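Local coordinates for YjbQ family protein (Sulfolobus tokodaii, PDB 1VE0) that is of unknown function but binds zinc and belongs to the uncharacterised UPF0047 (YjbQ) family, at residues D81-G84 with H85-I89; K11-S14 with R15-I19; I19-T22 with E23-S26. All coordinates share one frame; numbering follows the deposited sequence.

Contact 1 of 3, residues D81-G84 with H85-I89; sequences DNNG and HAHVI. With ZN (zinc ion), chain C.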
loop_
_atom_site.group_PDB
_atom_site.type_symbol
_atom_site.label_atom_id
_atom_site.label_comp_id
_atom_site.label_asym_id
_atom_site.label_seq_id
_atom_site.Cartn_x
_atom_site.Cartn_y
_atom_site.Cartn_z
ATOM N N ASP A 81 -20.211 -0.611 -16.350
ATOM C CA ASP A 81 -20.575 0.221 -15.205
ATOM C C ASP A 81 -19.680 1.459 -15.262
ATOM O O ASP A 81 -18.500 1.349 -15.594
ATOM C CB ASP A 81 -20.322 -0.583 -13.927
ATOM C CG ASP A 81 -20.732 0.149 -12.671
ATOM O OD1 ASP A 81 -20.690 -0.476 -11.588
ATOM O OD2 ASP A 81 -21.090 1.340 -12.760
ATOM N N ASN A 82 -20.222 2.628 -14.927
ATOM C CA ASN A 82 -19.457 3.876 -15.007
ATOM C C ASN A 82 -18.618 4.259 -13.785
ATOM O O ASN A 82 -18.637 5.410 -13.350
ATOM C CB ASN A 82 -20.403 5.031 -15.349
ATOM C CG ASN A 82 -21.350 5.360 -14.213
ATOM O OD1 ASN A 82 -21.953 4.468 -13.615
ATOM N ND2 ASN A 82 -21.490 6.651 -13.911
ATOM N N ASN A 83 -17.873 3.307 -13.234
ATOM C CA ASN A 83 -17.041 3.609 -12.077
ATOM C C ASN A 83 -15.608 3.114 -12.269
ATOM O O ASN A 83 -14.930 2.793 -11.301
ATOM C CB ASN A 83 -17.644 2.992 -10.814
ATOM C CG ASN A 83 -17.760 1.489 -10.896
ATOM O OD1 ASN A 83 -17.435 0.886 -11.918
ATOM N ND2 ASN A 83 -18.228 0.868 -9.812
ATOM N N GLY A 84 -15.161 3.054 -13.523
ATOM C CA GLY A 84 -13.812 2.611 -13.812
ATOM C C GLY A 84 -12.756 3.441 -13.099
ATOM O O GLY A 84 -11.715 2.924 -12.671
ATOM N N HIS A 85 -13.016 4.734 -12.970
ATOM C CA HIS A 85 -12.077 5.625 -12.302
ATOM C C HIS A 85 -11.925 5.225 -10.836
ATOM O O HIS A 85 -10.827 5.291 -10.285
ATOM C CB HIS A 85 -12.572 7.073 -12.356
ATOM C CG HIS A 85 -13.710 7.345 -11.422
ATOM N ND1 HIS A 85 -14.988 6.883 -11.655
ATOM C CD2 HIS A 85 -13.740 7.934 -10.203
ATOM C CE1 HIS A 85 -15.755 7.170 -10.620
ATOM N NE2 HIS A 85 -15.022 7.808 -9.724
ATOM N N ALA A 86 -13.026 4.825 -10.205
ATOM C CA ALA A 86 -12.989 4.442 -8.794
ATOM C C ALA A 86 -12.160 3.179 -8.602
ATOM O O ALA A 86 -11.422 3.049 -7.617
ATOM C CB ALA A 86 -14.402 4.230 -8.271
ATOM N N HIS A 87 -12.292 2.250 -9.546
ATOM C CA HIS A 87 -11.552 0.990 -9.510
ATOM C C HIS A 87 -10.057 1.253 -9.637
ATOM O O HIS A 87 -9.245 0.731 -8.865
ATOM C CB HIS A 87 -11.998 0.081 -10.661
ATOM C CG HIS A 87 -13.290 -0.629 -10.408
ATOM N ND1 HIS A 87 -13.397 -1.685 -9.526
ATOM C CD2 HIS A 87 -14.525 -0.454 -10.938
ATOM C CE1 HIS A 87 -14.642 -2.132 -9.529
ATOM N NE2 HIS A 87 -15.344 -1.405 -10.377
ATOM N N VAL A 88 -9.701 2.071 -10.619
ATOM C CA VAL A 88 -8.310 2.396 -10.878
ATOM C C VAL A 88 -7.611 3.125 -9.731
ATOM O O VAL A 88 -6.548 2.697 -9.266
ATOM C CB VAL A 88 -8.182 3.247 -12.166
ATOM C CG1 VAL A 88 -6.755 3.772 -12.311
ATOM C CG2 VAL A 88 -8.569 2.405 -13.369
ATOM N N ILE A 89 -8.192 4.223 -9.266
ATOM C CA ILE A 89 -7.537 4.959 -8.191
ATOM C C ILE A 89 -7.497 4.139 -6.892
ATOM O O ILE A 89 -6.513 4.191 -6.153
ATOM C CB ILE A 89 -8.215 6.337 -7.952
ATOM C CG1 ILE A 89 -7.343 7.185 -7.020
ATOM C CG2 ILE A 89 -9.632 6.153 -7.403
ATOM C CD1 ILE A 89 -5.965 7.492 -7.583
HETATM ZN ZN ZN C . -17.328 -1.502 -11.624
HETATM O O HOH W 1 -18.119 -3.400 -11.097
#

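Contact 2 of 3, residues K11-S14 with R15-I19; sequences KTRS and RFDSI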
loop_
_atom_site.group_PDB
_atom_site.type_symbol
_atom_site.label_atom_id
_atom_site.label_comp_id
_atom_site.label_asym_id
_atom_site.label_seq_id
_atom_site.Cartn_x
_atom_site.Cartn_y
_atom_site.Cartn_z
ATOM N N LYS A 11 -21.638 5.034 6.269
ATOM C CA LYS A 11 -22.429 5.440 5.129
ATOM C C LYS A 11 -21.771 6.617 4.432
ATOM O O LYS A 11 -21.604 7.675 5.038
ATOM C CB LYS A 11 -23.833 5.829 5.604
ATOM C CG LYS A 11 -24.949 5.383 4.688
ATOM C CD LYS A 11 -24.821 5.997 3.315
ATOM C CE LYS A 11 -25.857 5.398 2.374
ATOM N NZ LYS A 11 -25.663 3.925 2.243
ATOM N N THR A 12 -21.382 6.445 3.170
ATOM C CA THR A 12 -20.775 7.562 2.453
ATOM C C THR A 12 -21.907 8.417 1.888
ATOM O O THR A 12 -22.946 7.914 1.457
ATOM C CB THR A 12 -19.770 7.097 1.375
ATOM O OG1 THR A 12 -20.441 6.395 0.328
ATOM C CG2 THR A 12 -18.734 6.164 2.019
ATOM N N ARG A 13 -21.689 9.724 1.910
ATOM C CA ARG A 13 -22.708 10.689 1.538
ATOM C C ARG A 13 -22.669 11.287 0.154
ATOM O O ARG A 13 -23.519 12.109 -0.174
ATOM C CB ARG A 13 -22.657 11.831 2.551
ATOM C CG ARG A 13 -22.480 11.354 3.985
ATOM C CD ARG A 13 -21.797 12.404 4.856
ATOM N NE ARG A 13 -20.371 12.557 4.561
ATOM C CZ ARG A 13 -19.540 13.302 5.291
ATOM N NH1 ARG A 13 -18.258 13.400 4.967
ATOM N NH2 ARG A 13 -19.999 13.951 6.357
ATOM N N SER A 14 -21.704 10.887 -0.658
ATOM C CA SER A 14 -21.585 11.460 -1.989
ATOM C C SER A 14 -20.808 10.503 -2.881
ATOM O O SER A 14 -20.344 9.465 -2.411
ATOM C CB SER A 14 -20.854 12.806 -1.875
ATOM O OG SER A 14 -21.044 13.600 -3.027
ATOM N N ARG A 15 -20.676 10.833 -4.165
ATOM C CA ARG A 15 -19.913 9.970 -5.060
ATOM C C ARG A 15 -18.488 9.931 -4.520
ATOM O O ARG A 15 -17.899 8.856 -4.357
ATOM C CB ARG A 15 -19.904 10.521 -6.479
ATOM C CG ARG A 15 -19.278 9.579 -7.468
ATOM C CD ARG A 15 -19.168 10.220 -8.828
ATOM N NE ARG A 15 -19.140 9.228 -9.894
ATOM C CZ ARG A 15 -18.932 9.518 -11.173
ATOM N NH1 ARG A 15 -18.929 8.554 -12.082
ATOM N NH2 ARG A 15 -18.716 10.777 -11.537
ATOM N N PHE A 16 -17.948 11.117 -4.250
ATOM C CA PHE A 16 -16.605 11.271 -3.677
ATOM C C PHE A 16 -16.802 11.715 -2.237
ATOM O O PHE A 16 -17.473 12.707 -1.975
ATOM C CB PHE A 16 -15.815 12.327 -4.448
ATOM C CG PHE A 16 -15.322 11.849 -5.784
ATOM C CD1 PHE A 16 -14.053 11.288 -5.910
ATOM C CD2 PHE A 16 -16.141 11.908 -6.904
ATOM C CE1 PHE A 16 -13.612 10.792 -7.140
ATOM C CE2 PHE A 16 -15.709 11.411 -8.136
ATOM C CZ PHE A 16 -14.445 10.852 -8.249
ATOM N N ASP A 17 -16.227 10.976 -1.300
ATOM C CA ASP A 17 -16.392 11.315 0.106
ATOM C C ASP A 17 -15.176 10.822 0.882
ATOM O O ASP A 17 -14.451 9.929 0.427
ATOM C CB ASP A 17 -17.661 10.647 0.639
ATOM C CG ASP A 17 -18.193 11.303 1.894
ATOM O OD1 ASP A 17 -17.674 12.375 2.282
ATOM O OD2 ASP A 17 -19.148 10.746 2.482
ATOM N N SER A 18 -14.941 11.423 2.036
ATOM C CA SER A 18 -13.818 11.027 2.876
ATOM C C SER A 18 -14.319 11.012 4.313
ATOM O O SER A 18 -14.902 11.979 4.796
ATOM C CB SER A 18 -12.637 11.989 2.696
ATOM O OG SER A 18 -13.045 13.342 2.727
ATOM N N ILE A 19 -14.102 9.896 4.989
ATOM C CA ILE A 19 -14.583 9.751 6.351
ATOM C C ILE A 19 -13.507 9.295 7.312
ATOM O O ILE A 19 -12.834 8.303 7.052
ATOM C CB ILE A 19 -15.734 8.724 6.396
ATOM C CG1 ILE A 19 -16.913 9.228 5.551
ATOM C CG2 ILE A 19 -16.150 8.461 7.843
ATOM C CD1 ILE A 19 -18.066 8.237 5.456
HETATM O O HOH W 2 -19.291 13.848 -4.670
#

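Contact 3 of 3, residues I19-T22 with E23-S26; sequences IDIT and EQVS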
loop_
_atom_site.group_PDB
_atom_site.type_symbol
_atom_site.label_atom_id
_atom_site.label_comp_id
_atom_site.label_asym_id
_atom_site.label_seq_id
_atom_site.Cartn_x
_atom_site.Cartn_y
_atom_site.Cartn_z
ATOM N N ILE A 19 -14.102 9.896 4.989
ATOM C CA ILE A 19 -14.583 9.751 6.351
ATOM C C ILE A 19 -13.507 9.295 7.312
ATOM O O ILE A 19 -12.834 8.303 7.052
ATOM C CB ILE A 19 -15.734 8.724 6.396
ATOM C CG1 ILE A 19 -16.913 9.228 5.551
ATOM C CG2 ILE A 19 -16.150 8.461 7.843
ATOM C CD1 ILE A 19 -18.066 8.237 5.456
ATOM N N ASP A 20 -13.371 10.016 8.426
ATOM C CA ASP A 20 -12.403 9.677 9.466
ATOM C C ASP A 20 -13.016 8.511 10.248
ATOM O O ASP A 20 -14.025 8.685 10.927
ATOM C CB ASP A 20 -12.191 10.881 10.390
ATOM C CG ASP A 20 -11.083 10.654 11.406
ATOM O OD1 ASP A 20 -10.815 9.490 11.760
ATOM O OD2 ASP A 20 -10.487 11.651 11.867
ATOM N N ILE A 21 -12.418 7.326 10.151
ATOM C CA ILE A 21 -12.958 6.157 10.837
ATOM C C ILE A 21 -12.117 5.700 12.018
ATOM O O ILE A 21 -12.299 4.602 12.528
ATOM C CB ILE A 21 -13.132 4.962 9.854
ATOM C CG1 ILE A 21 -11.795 4.642 9.163
ATOM C CG2 ILE A 21 -14.181 5.310 8.806
ATOM C CD1 ILE A 21 -11.831 3.373 8.308
ATOM N N THR A 22 -11.201 6.556 12.461
ATOM C CA THR A 22 -10.312 6.221 13.571
ATOM C C THR A 22 -11.019 5.703 14.827
ATOM O O THR A 22 -10.616 4.692 15.400
ATOM C CB THR A 22 -9.470 7.435 13.981
ATOM O OG1 THR A 22 -8.936 8.070 12.810
ATOM C CG2 THR A 22 -8.321 6.999 14.881
ATOM N N GLU A 23 -12.065 6.393 15.265
ATOM C CA GLU A 23 -12.773 5.966 16.474
ATOM C C GLU A 23 -13.351 4.558 16.352
ATOM O O GLU A 23 -13.250 3.753 17.292
ATOM C CB GLU A 23 -13.889 6.962 16.825
ATOM C CG GLU A 23 -13.409 8.401 16.968
ATOM C CD GLU A 23 -12.335 8.560 18.043
ATOM O OE1 GLU A 23 -11.599 9.578 18.014
ATOM O OE2 GLU A 23 -12.234 7.675 18.925
ATOM N N GLN A 24 -13.956 4.253 15.206
ATOM C CA GLN A 24 -14.535 2.929 14.997
ATOM C C GLN A 24 -13.441 1.874 14.980
ATOM O O GLN A 24 -13.645 0.753 15.451
ATOM C CB GLN A 24 -15.327 2.862 13.683
ATOM C CG GLN A 24 -16.509 3.829 13.602
ATOM C CD GLN A 24 -16.150 5.133 12.902
ATOM O OE1 GLN A 24 -15.212 5.836 13.295
ATOM N NE2 GLN A 24 -16.899 5.462 11.858
ATOM N N VAL A 25 -12.277 2.217 14.434
ATOM C CA VAL A 25 -11.193 1.245 14.425
ATOM C C VAL A 25 -10.653 1.026 15.844
ATOM O O VAL A 25 -10.297 -0.100 16.199
ATOM C CB VAL A 25 -10.020 1.663 13.492
ATOM C CG1 VAL A 25 -8.883 0.654 13.621
ATOM C CG2 VAL A 25 -10.484 1.686 12.040
ATOM N N SER A 26 -10.591 2.079 16.662
ATOM C CA SER A 26 -10.079 1.897 18.021
ATOM C C SER A 26 -10.979 0.948 18.810
ATOM O O SER A 26 -10.507 0.201 19.666
ATOM C CB SER A 26 -9.923 3.245 18.754
ATOM O OG SER A 26 -11.153 3.932 18.860
HETATM O O HOH W 3 -13.559 8.404 13.900
#

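Contact 1 of 3, residues D81-G84 with H85-I89
N83 and H87 meet at a zinc ion, one from the loop and the other from the first turn of helix 84-93. N83 gives its amide oxygen, with OD1 2.4 Å from the zinc. H87 gives its ring nitrogen, with NE2 2.3 Å from the metal. The two flat groups are nearly perpendicular, with amide and imidazole planes 89° apart. The amide oxygen of N83 also passes beside the H87 ring, where OD1 lies 3.4 Å from CD2. With CG of N83 between its backbone N and carbonyl carbon (chi1 60°) and CG of H87 beside its own N (chi1 -79°), both groups are turned toward the zinc.

N83 ND2 bonds to D120 OD1, and H87 ND1 bonds to N51 OD1 of the second subunit. These bonds are consistent with OD1 of N83 and NE2 of H87 facing the metal.

N83 O accepts from H87 N at 3.2 Å and takes a weak bond from A86 N. G84 O accepts from V88 N at 3.0 Å. The H85 ring bonds through NE2 to F119 O, and the A86 methyl (CB) sits over one face of it, displaced toward the rim.

H77 and a water complete the zinc shell, the water oxygen 2.1 Å from the metal. D81 OD1 stays 3.5 Å from the zinc and is not a ligand in this model, although D81 is a known zinc-binding residue of this protein. N83 occupies the N-cap position without a capping bond from its side chain. The arrangement is a zinc site formed at a helix N terminus, with a neighbouring subunit in contact.

Contact 2 of 3, residues K11-S14 with R15-I19
Between T12 and D17 the backbone turns back, and the two parts run 131° apart end to end as the loop leads into strand 17-20. D17 faces into this turn and R13 wraps round its carboxylate. D17 has CG anti to its backbone N (chi1 -159°), which turns both oxygens to the loop. R13 grips them side-on. NE reaches D17 OD2 at 3.0 Å, and NH1 reaches D17 OD1 at 2.9 Å in a salt bridge. Both bonds use syn lone pairs and lie close to the guanidinium plane. The carboxylate plane is turned 30° from that plane.

A third bond to the carboxylate comes from the backbone N of R13, nearly straight and 2.8 Å from D17 OD2. It arrives on the anti side, well out of the carboxylate plane. OD2 thus takes two donors, and the carboxylate holds both main chain and side chain of R13. With an alanine at D17, the R13 backbone N-H would probably lose its acceptor and the guanidinium would be set free to turn.

I19 CD1 packs 4.1 Å from CG2 of T12, the two side chains crossing at about a right angle. T12 OG1 is hydrogen-bonded to E118 OE2 and to the backbone N of R123. The arrangement is a short connection between strands 2-11 and 17-20 of two different sheets, closed by a side-on arginine-carboxylate bridge.

Contact 3 of 3, residues I19-T22 with E23-S26
I21 holds CG1 between its backbone N and carbonyl carbon (chi1 56°), which brings its CD1 to 4.3 Å from CG2 of V25, one turn on. The pair is loosely apposed, and both side chains also lie on I114 of strand 113-118. V10 covers I21, and F8 and L106 cover V25. Q24 bends back and crosses I21 at about a right angle.

The backbone bonds of the first helical turn follow the same pairs. V25 N donates to I21 O at 3.1 Å. S26 N donates to T22 O at 2.9 Å. S26 OG folds back against the helix backbone and donates to E23 O, 2.6 Å away.

D20 shapes the entry to the helix. Its CG is anti to the backbone N (chi1 -174°), and the carboxylate bends over the next two residues. D20 OD1 takes the backbone N of T22 at 3.0 Å. It also accepts the T22 hydroxyl, with OG1 2.6 Å from OD1 on the syn lone pair. Two bonds thus grip one oxygen, and the other oxygen, OD2, forms a salt bridge with R113. The T22 hydroxyl has a further partner in I114 N.

Water 3 spans the join. It donates to D20 O at 3.0 Å and accepts from E23 N, a backbone N-H of the first turn. I21 stands at the N-cap position. The D20 loop is an Asx turn, here carrying the chain from strand 17-20 into helix 22-28.

From the N terminus, contact 2 comes first. It closes the short loop after strand 2-11 and starts strand 17-20, passing the chain from the five-stranded to the three-stranded antiparallel sheet. Contact 3 follows at the other end of that strand and closes the turn into helix 22-28; the two share I19. Contact 1 comes much later, where the loop after helix 55-68 enters helix 84-93. The three lie in series, and none nests within or crosses another. Contacts 1 and 2 still touch in space, with F16 CZ 3.4 Å from H85 NE2. Contact 3 is remote from contact 1, about 25 Å between centres, on the opposite side of the chain's centre.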